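Local coordinates for putative NAD(P)H-flavin oxidoreductase (Neisseria meningitidis serogroup A / serotype 4A, PDB 6WT2), which binds FMN and probably uses NAD(P)H to reduce nitro compounds, chloramphenicol among them, as a member of the nitroreductase family, at residues P54-V59 and A192-S197; R109-T112 and A116-K119; R180-S183 and L188-A191. All coordinates share one frame; numbering follows the deposited sequence.

Contact 1 (P54-V59 and A192-S197)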
loop_
_atom_site.group_PDB
_atom_site.type_symbol
_atom_site.label_atom_id
_atom_site.label_comp_id
_atom_site.label_asym_id
_atom_site.label_seq_id
_atom_site.Cartn_x
_atom_site.Cartn_y
_atom_site.Cartn_z
ATOM N N PRO A 54 9.701 2.001 -7.151
ATOM C CA PRO A 54 9.966 0.841 -8.007
ATOM C C PRO A 54 8.754 0.455 -8.842
ATOM O O PRO A 54 8.400 -0.720 -8.930
ATOM C CB PRO A 54 10.311 -0.245 -6.986
ATOM C CG PRO A 54 9.351 0.058 -5.849
ATOM C CD PRO A 54 9.235 1.589 -5.809
ATOM N N TRP A 55 8.108 1.441 -9.447
ATOM C CA TRP A 55 6.835 1.229 -10.104
ATOM C C TRP A 55 6.828 1.839 -11.499
ATOM O O TRP A 55 7.572 2.779 -11.794
ATOM C CB TRP A 55 5.689 1.827 -9.291
ATOM C CG TRP A 55 5.946 3.231 -8.743
ATOM C CD1 TRP A 55 6.227 4.369 -9.451
ATOM C CD2 TRP A 55 5.895 3.615 -7.373
ATOM N NE1 TRP A 55 6.369 5.439 -8.589
ATOM C CE2 TRP A 55 6.154 4.999 -7.310
ATOM C CE3 TRP A 55 5.634 2.922 -6.184
ATOM C CZ2 TRP A 55 6.183 5.696 -6.107
ATOM C CZ3 TRP A 55 5.672 3.613 -4.991
ATOM C CH2 TRP A 55 5.932 4.983 -4.958
ATOM N N GLN A 56 5.985 1.263 -12.358
ATOM C CA GLN A 56 5.504 1.898 -13.577
ATOM C C GLN A 56 3.985 1.824 -13.542
ATOM O O GLN A 56 3.434 0.868 -12.998
ATOM C CB GLN A 56 6.015 1.191 -14.841
ATOM C CG GLN A 56 7.506 1.069 -14.933
ATOM C CD GLN A 56 8.148 2.341 -15.438
ATOM O OE1 GLN A 56 8.487 3.232 -14.656
ATOM N NE2 GLN A 56 8.310 2.438 -16.753
ATOM N N PHE A 57 3.306 2.828 -14.115
ATOM C CA PHE A 57 1.844 2.829 -14.209
ATOM C C PHE A 57 1.478 2.645 -15.682
ATOM O O PHE A 57 1.679 3.558 -16.487
ATOM C CB PHE A 57 1.227 4.124 -13.673
ATOM C CG PHE A 57 1.727 4.539 -12.313
ATOM C CD1 PHE A 57 1.975 3.600 -11.321
ATOM C CD2 PHE A 57 1.936 5.885 -12.026
ATOM C CE1 PHE A 57 2.445 3.987 -10.076
ATOM C CE2 PHE A 57 2.403 6.279 -10.771
ATOM C CZ PHE A 57 2.661 5.322 -9.800
ATOM N N VAL A 58 0.952 1.473 -16.035
ATOM C CA VAL A 58 0.510 1.204 -17.401
ATOM C C VAL A 58 -0.956 1.612 -17.510
ATOM O O VAL A 58 -1.830 0.979 -16.916
ATOM C CB VAL A 58 0.698 -0.268 -17.784
ATOM C CG1 VAL A 58 0.299 -0.483 -19.246
ATOM C CG2 VAL A 58 2.126 -0.711 -17.516
ATOM N N VAL A 59 -1.219 2.681 -18.254
ATOM C CA VAL A 59 -2.572 3.181 -18.464
ATOM C C VAL A 59 -3.116 2.494 -19.710
ATOM O O VAL A 59 -2.614 2.710 -20.816
ATOM C CB VAL A 59 -2.590 4.705 -18.613
ATOM C CG1 VAL A 59 -4.008 5.227 -18.516
ATOM C CG2 VAL A 59 -1.723 5.333 -17.546
ATOM N N ALA A 192 11.742 -8.922 -18.251
ATOM C CA ALA A 192 12.893 -9.255 -17.421
ATOM C C ALA A 192 13.094 -8.226 -16.320
ATOM O O ALA A 192 13.630 -8.555 -15.258
ATOM C CB ALA A 192 14.157 -9.370 -18.273
ATOM N N GLU A 193 12.645 -6.989 -16.547
ATOM C CA GLU A 193 12.908 -5.871 -15.651
ATOM C C GLU A 193 11.714 -5.477 -14.790
ATOM O O GLU A 193 11.913 -4.842 -13.751
ATOM C CB GLU A 193 13.354 -4.644 -16.460
ATOM C CG GLU A 193 14.599 -4.879 -17.320
ATOM C CD GLU A 193 15.869 -4.987 -16.501
ATOM O OE1 GLU A 193 15.899 -4.449 -15.374
ATOM O OE2 GLU A 193 16.845 -5.601 -16.983
ATOM N N TRP A 194 10.491 -5.817 -15.208
ATOM C CA TRP A 194 9.269 -5.398 -14.529
ATOM C C TRP A 194 8.288 -6.560 -14.472
ATOM O O TRP A 194 8.271 -7.413 -15.363
ATOM C CB TRP A 194 8.614 -4.206 -15.246
ATOM C CG TRP A 194 9.491 -2.982 -15.286
ATOM C CD1 TRP A 194 10.364 -2.622 -16.277
ATOM C CD2 TRP A 194 9.578 -1.965 -14.287
ATOM N NE1 TRP A 194 10.999 -1.444 -15.946
ATOM C CE2 TRP A 194 10.526 -1.020 -14.730
ATOM C CE3 TRP A 194 8.950 -1.769 -13.048
ATOM C CZ2 TRP A 194 10.858 0.108 -13.981
ATOM C CZ3 TRP A 194 9.277 -0.647 -12.313
ATOM C CH2 TRP A 194 10.222 0.272 -12.776
ATOM N N GLY A 195 7.466 -6.588 -13.413
ATOM C CA GLY A 195 6.432 -7.596 -13.295
ATOM C C GLY A 195 5.127 -6.974 -12.844
ATOM O O GLY A 195 5.101 -5.930 -12.189
ATOM N N VAL A 196 4.028 -7.649 -13.183
ATOM C CA VAL A 196 2.713 -7.127 -12.827
ATOM C C VAL A 196 2.466 -7.297 -11.331
ATOM O O VAL A 196 2.717 -8.361 -10.753
ATOM C CB VAL A 196 1.621 -7.805 -13.664
ATOM C CG1 VAL A 196 0.250 -7.486 -13.089
ATOM C CG2 VAL A 196 1.739 -7.335 -15.137
ATOM N N SER A 197 1.979 -6.233 -10.702
ATOM C CA SER A 197 1.785 -6.145 -9.262
ATOM C C SER A 197 0.320 -6.180 -8.850
ATOM O O SER A 197 -0.082 -6.996 -8.006
ATOM C CB SER A 197 2.429 -4.853 -8.741
ATOM O OG SER A 197 2.162 -4.709 -7.360
#

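Contact 2 (R109-T112 and A116-K119). With NIO (nicotinic acid), chain E; FMN (flavin mononucleotide), chain K.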
loop_
_atom_site.group_PDB
_atom_site.type_symbol
_atom_site.label_atom_id
_atom_site.label_comp_id
_atom_site.label_asym_id
_atom_site.label_seq_id
_atom_site.Cartn_x
_atom_site.Cartn_y
_atom_site.Cartn_z
ATOM N N ARG A 109 17.982 10.849 -4.497
ATOM C CA ARG A 109 17.931 11.298 -3.106
ATOM C C ARG A 109 18.964 12.369 -2.798
ATOM O O ARG A 109 18.999 12.868 -1.671
ATOM C CB ARG A 109 18.147 10.129 -2.148
ATOM C CG ARG A 109 17.187 8.993 -2.324
ATOM C CD ARG A 109 17.322 7.996 -1.187
ATOM N NE ARG A 109 16.785 8.526 0.066
ATOM C CZ ARG A 109 16.668 7.823 1.192
ATOM N NH1 ARG A 109 17.075 6.561 1.241
ATOM N NH2 ARG A 109 16.157 8.392 2.274
ATOM N N GLY A 110 19.818 12.728 -3.756
ATOM C CA GLY A 110 20.843 13.718 -3.502
ATOM C C GLY A 110 22.131 13.176 -2.934
ATOM O O GLY A 110 22.915 13.948 -2.363
ATOM N N VAL A 111 22.387 11.880 -3.067
ATOM C CA VAL A 111 23.652 11.284 -2.638
ATOM C C VAL A 111 24.447 10.961 -3.902
ATOM O O VAL A 111 24.173 9.963 -4.577
ATOM C CB VAL A 111 23.434 10.031 -1.782
ATOM C CG1 VAL A 111 24.754 9.510 -1.254
ATOM C CG2 VAL A 111 22.447 10.318 -0.643
ATOM N N THR A 112 25.444 11.783 -4.224
ATOM C CA THR A 112 26.190 11.611 -5.471
ATOM C C THR A 112 27.697 11.639 -5.319
ATOM O O THR A 112 28.393 11.261 -6.271
ATOM C CB THR A 112 25.786 12.678 -6.507
ATOM O OG1 THR A 112 26.082 13.985 -5.999
ATOM C CG2 THR A 112 24.288 12.570 -6.837
ATOM N N ALA A 116 30.252 8.985 -0.356
ATOM C CA ALA A 116 28.927 8.995 0.261
ATOM C C ALA A 116 28.024 7.925 -0.345
ATOM O O ALA A 116 27.332 7.202 0.381
ATOM C CB ALA A 116 28.281 10.376 0.126
HETATM N N MSE A 117 28.027 7.801 -1.665
HETATM C CA MSE A 117 27.227 6.776 -2.348
HETATM C C MSE A 117 27.625 5.385 -1.918
HETATM O O MSE A 117 26.764 4.539 -1.638
HETATM C CB MSE A 117 27.372 6.876 -3.866
HETATM C CG MSE A 117 26.603 8.025 -4.479
HETATM SE SE MSE A 117 26.646 7.928 -6.424
HETATM C CE MSE A 117 28.557 7.789 -6.697
ATOM N N ALA A 118 28.936 5.152 -1.873
ATOM C CA ALA A 118 29.438 3.855 -1.439
ATOM C C ALA A 118 28.916 3.496 -0.051
ATOM O O ALA A 118 28.527 2.349 0.199
ATOM C CB ALA A 118 30.969 3.855 -1.458
ATOM N N LYS A 119 28.875 4.474 0.859
ATOM C CA LYS A 119 28.453 4.201 2.231
ATOM C C LYS A 119 26.953 3.939 2.315
ATOM O O LYS A 119 26.499 3.123 3.134
ATOM C CB LYS A 119 28.850 5.373 3.129
ATOM C CG LYS A 119 28.793 5.074 4.622
ATOM C CD LYS A 119 29.586 6.114 5.416
ATOM C CE LYS A 119 28.900 7.479 5.418
ATOM N NZ LYS A 119 27.664 7.502 6.255
HETATM N N NIO E . 16.524 2.376 6.136
HETATM C C1 NIO E . 16.268 3.516 5.477
HETATM C C2 NIO E . 15.285 3.561 4.497
HETATM C C3 NIO E . 14.563 2.414 4.188
HETATM C C4 NIO E . 14.855 1.244 4.874
HETATM C C5 NIO E . 15.847 1.255 5.851
HETATM C C6 NIO E . 15.013 4.845 3.761
HETATM O O1 NIO E . 14.014 4.899 3.016
HETATM O O2 NIO E . 15.798 5.817 3.906
HETATM N N1 FMN K . 12.766 6.331 6.114
HETATM C C2 FMN K . 13.605 6.142 7.171
HETATM O O2 FMN K . 14.275 7.117 7.561
HETATM N N3 FMN K . 13.838 4.933 7.712
HETATM C C4 FMN K . 13.182 3.830 7.304
HETATM O O4 FMN K . 13.318 2.730 7.875
HETATM C C4A FMN K . 12.210 3.970 6.209
HETATM N N5 FMN K . 11.641 2.885 5.650
HETATM C C5A FMN K . 10.680 3.046 4.721
HETATM C C6 FMN K . 9.840 1.973 4.434
HETATM C C7 FMN K . 8.877 2.135 3.451
HETATM C C7M FMN K . 7.960 0.988 3.134
HETATM C C8 FMN K . 8.607 3.484 2.894
HETATM C C8M FMN K . 7.484 3.719 1.918
HETATM C C9 FMN K . 9.443 4.555 3.189
HETATM C C9A FMN K . 10.401 4.397 4.156
HETATM N N10 FMN K . 11.193 5.500 4.533
HETATM C C10 FMN K . 12.113 5.298 5.568
HETATM C "C1'" FMN K . 10.957 6.836 3.975
HETATM C "C2'" FMN K . 11.546 6.959 2.556
HETATM O "O2'" FMN K . 12.967 7.133 2.639
HETATM C "C3'" FMN K . 10.920 8.170 1.893
HETATM O "O3'" FMN K . 9.531 7.895 1.696
HETATM C "C4'" FMN K . 11.551 8.495 0.537
HETATM O "O4'" FMN K . 12.946 8.735 0.757
HETATM C "C5'" FMN K . 10.891 9.727 -0.066
HETATM O "O5'" FMN K . 10.865 10.771 0.909
HETATM P P FMN K . 9.464 11.484 1.257
HETATM O O1P FMN K . 8.945 11.970 -0.064
HETATM O O2P FMN K . 9.813 12.542 2.264
HETATM O O3P FMN K . 8.670 10.337 1.860
#

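Contact 3 (R180-S183 and L188-A191)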
loop_
_atom_site.group_PDB
_atom_site.type_symbol
_atom_site.label_atom_id
_atom_site.label_comp_id
_atom_site.label_asym_id
_atom_site.label_seq_id
_atom_site.Cartn_x
_atom_site.Cartn_y
_atom_site.Cartn_z
ATOM N N ARG A 180 2.043 -11.951 -20.050
ATOM C CA ARG A 180 2.204 -12.424 -21.424
ATOM C C ARG A 180 1.572 -11.455 -22.425
ATOM O O ARG A 180 2.190 -11.099 -23.432
ATOM C CB ARG A 180 1.598 -13.819 -21.572
ATOM C CG ARG A 180 1.370 -14.259 -23.024
ATOM C CD ARG A 180 0.586 -15.563 -23.094
ATOM N NE ARG A 180 -0.864 -15.351 -23.050
ATOM C CZ ARG A 180 -1.751 -16.264 -22.656
ATOM N NH1 ARG A 180 -1.343 -17.460 -22.252
ATOM N NH2 ARG A 180 -3.047 -15.976 -22.656
ATOM N N VAL A 181 0.347 -11.006 -22.151
ATOM C CA VAL A 181 -0.359 -10.130 -23.082
ATOM C C VAL A 181 0.249 -8.727 -23.086
ATOM O O VAL A 181 0.536 -8.159 -24.150
ATOM C CB VAL A 181 -1.863 -10.091 -22.741
ATOM C CG1 VAL A 181 -2.547 -8.965 -23.518
ATOM C CG2 VAL A 181 -2.525 -11.431 -23.053
ATOM N N LEU A 182 0.434 -8.132 -21.906
ATOM C CA LEU A 182 0.929 -6.758 -21.865
ATOM C C LEU A 182 2.364 -6.659 -22.361
ATOM O O LEU A 182 2.713 -5.714 -23.083
ATOM C CB LEU A 182 0.836 -6.202 -20.446
ATOM C CG LEU A 182 -0.561 -6.036 -19.859
ATOM C CD1 LEU A 182 -0.454 -5.333 -18.505
ATOM C CD2 LEU A 182 -1.469 -5.255 -20.796
ATOM N N SER A 183 3.221 -7.606 -21.973
ATOM C CA SER A 183 4.620 -7.526 -22.375
ATOM C C SER A 183 4.915 -8.283 -23.663
ATOM O O SER A 183 5.684 -7.800 -24.504
ATOM C CB SER A 183 5.528 -8.067 -21.275
ATOM O OG SER A 183 6.826 -8.224 -21.812
ATOM N N LEU A 188 4.675 -3.710 -24.166
ATOM C CA LEU A 188 4.569 -2.489 -23.374
ATOM C C LEU A 188 5.719 -2.340 -22.387
ATOM O O LEU A 188 6.037 -1.215 -21.991
ATOM C CB LEU A 188 3.239 -2.457 -22.618
ATOM C CG LEU A 188 1.981 -2.542 -23.493
ATOM C CD1 LEU A 188 0.737 -2.507 -22.624
ATOM C CD2 LEU A 188 1.964 -1.428 -24.523
ATOM N N PHE A 189 6.337 -3.444 -21.969
ATOM C CA PHE A 189 7.460 -3.364 -21.044
ATOM C C PHE A 189 8.322 -4.609 -21.187
ATOM O O PHE A 189 7.893 -5.628 -21.733
ATOM C CB PHE A 189 6.991 -3.185 -19.587
ATOM C CG PHE A 189 6.146 -4.327 -19.055
ATOM C CD1 PHE A 189 6.736 -5.418 -18.427
ATOM C CD2 PHE A 189 4.767 -4.293 -19.165
ATOM C CE1 PHE A 189 5.971 -6.462 -17.934
ATOM C CE2 PHE A 189 3.986 -5.326 -18.668
ATOM C CZ PHE A 189 4.586 -6.421 -18.052
ATOM N N ASP A 190 9.550 -4.503 -20.680
ATOM C CA ASP A 190 10.498 -5.614 -20.644
ATOM C C ASP A 190 10.202 -6.487 -19.426
ATOM O O ASP A 190 10.443 -6.072 -18.285
ATOM C CB ASP A 190 11.921 -5.066 -20.595
ATOM C CG ASP A 190 12.976 -6.147 -20.665
ATOM O OD1 ASP A 190 12.691 -7.313 -20.326
ATOM O OD2 ASP A 190 14.115 -5.815 -21.059
ATOM N N ALA A 191 9.711 -7.709 -19.665
ATOM C CA ALA A 191 9.323 -8.593 -18.569
ATOM C C ALA A 191 10.514 -9.093 -17.760
ATOM O O ALA A 191 10.311 -9.643 -16.675
ATOM C CB ALA A 191 8.529 -9.790 -19.099
HETATM O O HOH W 1 9.962 -8.528 -22.422
#

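Contact 1 (P54-V59 and A192-S197)
The carbonyl oxygen P54 O meets the indole of W194 at its rim, near the ring plane, 3.5 Å from CZ3, while the backbone of P54 is hydrogen-bonded to K92. An oxygen in this place faces the slightly positive C-H edge of the indole rather than its electron-rich face. One face is taken by Q56. Its CG lies 3.4 Å from the centroid of the six-membered ring of W194, only 4° off the normal, which makes a CH-pi contact. Q56 has CG beside its backbone N (chi1 -56°) and a second bend at chi2, which lays the side chain across the indole instead of pointing it straight out; CD follows at 3.8 Å from W194 CZ2. Glutamine suits this partly exposed position because its CG methylene can rest on the aromatic face. W194 is likewise long and flat enough to span from its own strand to residues two strands away, and K92, on the strand between, adds a cation-pi contact. W55 points the other way. P54 CD and F57 CZ lie over opposite faces of its ring, each offset toward the rim, and its side chain comes to about 7 Å from the bound FMN at nearest atoms. Beyond it, F57, V58 and V59 pair in parallel with a strand of the second subunit. No hydrogen bond joins the two segments, since strand 85-92 lies between them and pairs with both. Here side chains of two strands that are not neighbours meet across strand 85-92, in the antiparallel sheet of the nitroreductase fold, which continues across the dimer interface.

Contact 2 (R109-T112 and A116-K119)
Apolar contact comes first: V111 packs against the first turn of helix 114-131. V111 CG1, anti to the backbone N (chi1 -175°), is the branch that touches: it lies 3.9 Å from A116 CB and 4.0 Å from M117 CG. A small alanine lets the valine come close to the helix backbone, and the flexible M117, present as selenomethionine, bends at chi3 to follow the loop. Carbonyl contacts come next. V111 O sits 3.1 Å from M117 CG, and T112 O lies 3.5 Å from the terminal methyl M117 CE. Hydrogen bonding is found at the other end of the loop, where the R109 guanidinium presents its edge to the nicotinic acid. NH1 and NH2 of R109 converge on the same in-plane carboxylate oxygen, NIO O2, at 3.0 and 3.1 Å, both bonds well bent. Y124 OH also bonds R109 NH1, and FMN O4' lies over one face of the guanidinium. Between the two ends, G110 takes the positive phi (87°) that suits glycine. It completes a Schellman motif closing helix 100-108, beside the flavin and nicotinate pocket at the dimer interface.

Contact 3 (R180-S183 and L188-A191)
S183 lies over one face of the F189 ring, its CB 3.8 Å from the centroid and 17° off the normal, in a CH-pi contact. F189 has CG between its backbone N and carbonyl carbon (chi1 62°), which folds the ring back toward helix 175-185. A second side chain, L182, meets the same ring obliquely, with CB 3.7 Å from F189 CE2. Serine suits its place by doing two jobs: while CB rests on the aromatic face, OG donates a 2.8 Å hydrogen bond to F189 O, approaching with a tilt from the carbonyl plane. A water donates to S183 OG and accepts from A191 N at 2.9 Å, and A191 CB packs against that same hydroxyl oxygen. The two leucines cross obliquely, L182 CD2 and L188 CD1 being 4.0 Å apart. Their backbones are joined too, L188 N donating to L182 O at 3.0 Å within the carbonyl plane and nearly straight (162°). Buried L182 reaches on to I65 and V88, F189 to L90 of the sheet, and L188 to A224 of the second subunit. Further along, D190 OD1 accepts from A192 N just before the next strand. These contacts belong to the helix-to-strand connection of the nitroreductase domain, in which the loop passes across L182 and S183 near the end of helix 175-185 before strand 194-203 begins.

Contacts 1 and 3 are neighbours: F189 packs on both the backbone of W194 and the side chain of V196, V58 touches L188, and helix 175-185 runs through its loop into strand 194-203. Contact 1 is partly buried near the centre of the subunit and relies on an aromatic face and edge, without direct hydrogen bonds. Contacts 2 and 3 are both surface contacts. Contact 3 adds hydrogen bonds and a water to its apolar packing. Contact 2 stands apart, its centre 26 Å from that of contact 1, on a peripheral helical pair. There an apolar and carbonyl interface lies next to a charged arginine turned toward the ligands.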